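Side-chain contact in Eps1p (Saccharomyces cerevisiae, PDB 4TW5), which is a thioredoxin-family protein whose fragment here contains a thioredoxin domain and a second, apparently similarly built domain: residues 125-128 and 129-132. Numbering follows the deposited sequence.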
ATOM      1  N   ASP A 125     -36.630  10.161 -20.905  1.00 43.62           N
ATOM      2  CA  ASP A 125     -36.509  10.943 -19.673  1.00 44.58           C
ATOM      3  C   ASP A 125     -37.337  10.320 -18.572  1.00 41.48           C
ATOM      4  O   ASP A 125     -38.212  10.959 -17.996  1.00 48.41           O
ATOM      5  CB  ASP A 125     -36.894  12.407 -19.913  1.00 47.22           C
ATOM      6  CG  ASP A 125     -36.048  13.050 -21.006  1.00 53.56           C
ATOM      7  OD1 ASP A 125     -34.798  13.096 -20.860  1.00 50.53           O
ATOM      8  OD2 ASP A 125     -36.626  13.483 -22.024  1.00 64.38           O
ATOM      9  N   THR A 126     -37.062   9.048 -18.311  1.00 39.10           N
ATOM     10  CA  THR A 126     -37.663   8.333 -17.194  1.00 39.47           C
ATOM     11  C   THR A 126     -36.727   8.442 -15.998  1.00 38.11           C
ATOM     12  O   THR A 126     -35.604   8.919 -16.118  1.00 41.29           O
ATOM     13  CB  THR A 126     -37.939   6.845 -17.522  1.00 41.69           C
ATOM     14  OG1 THR A 126     -36.706   6.140 -17.683  1.00 34.42           O
ATOM     15  CG2 THR A 126     -38.793   6.721 -18.779  1.00 40.80           C
ATOM     16  N   ASP A 127     -37.176   7.960 -14.852  1.00 38.35           N
ATOM     17  CA  ASP A 127     -36.481   8.215 -13.603  1.00 37.26           C
ATOM     18  C   ASP A 127     -35.627   7.059 -13.135  1.00 33.07           C
ATOM     19  O   ASP A 127     -36.144   6.059 -12.641  1.00 36.28           O
ATOM     20  CB  ASP A 127     -37.527   8.546 -12.533  1.00 40.85           C
ATOM     21  CG  ASP A 127     -36.919   8.891 -11.200  1.00 41.37           C
ATOM     22  OD1 ASP A 127     -35.738   9.318 -11.146  1.00 40.95           O
ATOM     23  OD2 ASP A 127     -37.631   8.698 -10.196  1.00 37.27           O
ATOM     24  N   LEU A 128     -34.317   7.246 -13.221  1.00 26.06           N
ATOM     25  CA  LEU A 128     -33.336   6.214 -12.884  1.00 30.83           C
ATOM     26  C   LEU A 128     -33.372   5.795 -11.408  1.00 31.10           C
ATOM     27  O   LEU A 128     -33.029   4.662 -11.083  1.00 38.61           O
ATOM     28  CB  LEU A 128     -31.932   6.683 -13.262  1.00 29.79           C
ATOM     29  CG  LEU A 128     -30.781   5.690 -13.154  1.00 24.69           C
ATOM     30  CD1 LEU A 128     -30.963   4.492 -14.131  1.00 30.88           C
ATOM     31  CD2 LEU A 128     -29.456   6.407 -13.348  1.00 20.33           C
ATOM     32  N   ASP A 129     -33.798   6.697 -10.526  1.00 34.71           N
ATOM     33  CA  ASP A 129     -33.918   6.414  -9.084  1.00 32.82           C
ATOM     34  C   ASP A 129     -34.903   5.300  -8.743  1.00 34.11           C
ATOM     35  O   ASP A 129     -34.828   4.713  -7.672  1.00 33.91           O
ATOM     36  CB  ASP A 129     -34.391   7.664  -8.331  1.00 35.57           C
ATOM     37  CG  ASP A 129     -33.314   8.706  -8.133  1.00 45.87           C
ATOM     38  OD1 ASP A 129     -32.312   8.750  -8.891  1.00 43.94           O
ATOM     39  OD2 ASP A 129     -33.537   9.549  -7.229  1.00 48.20           O
ATOM     40  N   SER A 130     -35.854   5.034  -9.630  1.00 36.50           N
ATOM     41  CA  SER A 130     -36.835   3.984  -9.369  1.00 36.38           C
ATOM     42  C   SER A 130     -36.205   2.613  -9.512  1.00 32.04           C
ATOM     43  O   SER A 130     -36.714   1.634  -8.973  1.00 39.22           O
ATOM     44  CB  SER A 130     -38.011   4.098 -10.341  1.00 31.92           C
ATOM     45  OG  SER A 130     -38.588   5.390 -10.251  1.00 46.27           O
ATOM     46  N   ALA A 131     -35.075   2.548 -10.208  1.00 28.51           N
ATOM     47  CA  ALA A 131     -34.451   1.257 -10.476  1.00 30.93           C
ATOM     48  C   ALA A 131     -33.238   1.020  -9.588  1.00 33.09           C
ATOM     49  O   ALA A 131     -32.588   1.964  -9.124  1.00 30.24           O
ATOM     50  CB  ALA A 131     -34.076   1.155 -11.905  1.00 25.08           C
ATOM     51  N   LYS A 132     -32.973  -0.249  -9.325  1.00 28.79           N
ATOM     52  CA  LYS A 132     -31.778  -0.679  -8.613  1.00 31.64           C
ATOM     53  C   LYS A 132     -30.577  -0.648  -9.558  1.00 38.11           C
ATOM     54  O   LYS A 132     -30.730  -0.798 -10.774  1.00 34.00           O
ATOM     55  CB  LYS A 132     -31.964  -2.082  -8.060  1.00 38.50           C
ATOM     56  CG  LYS A 132     -31.059  -2.452  -6.910  1.00 42.01           C
ATOM     57  CD  LYS A 132     -30.608  -3.912  -7.052  1.00 43.61           C
ATOM     58  CE  LYS A 132     -31.774  -4.823  -7.360  1.00 45.72           C
ATOM     59  NZ  LYS A 132     -31.332  -6.235  -7.605  1.00 52.97           N
TER
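Asp129 is the first residue to meet Asp127, its backbone N giving a weak hydrogen bond to Asp127 OD1 at 3.3 Å. The Asp127 carboxylate is there because CG lies anti to the backbone N (chi1 -177°), swung forward beside the start of the turn. The Asp129 side chain passes it at a slant, the two carboxylate planes 39° apart, with CB of Asp129 3.5 Å from Asp127 OD1. Asp127 OD1 and Asp129 OD1 come within 4.1 Å, a like-charge approach that may raise the pKa of one or both. Ser130 closes the 3-10 turn: its N hydrogen-bonds to Asp127 O at 3.2 Å, reaching it from above the carbonyl plane. Its OG stands 3.4 Å from Asp127 OD2 and 3.5 Å from Asp127 O, and its proton can make only a weak bond to either. Ala131 continues the pattern, N to Leu128 O at 3.1 Å. The turn lies between helix 121-124 and strand 136-137, connecting the two sheets. Leu128 is buried, packing on Pro121 and on Arg185 and Ile189 of helix 180-196; Lys188 NZ of that helix donates a hydrogen bond to Leu128 O, and Ala131 rests on Arg192, so the turn lies against that helix.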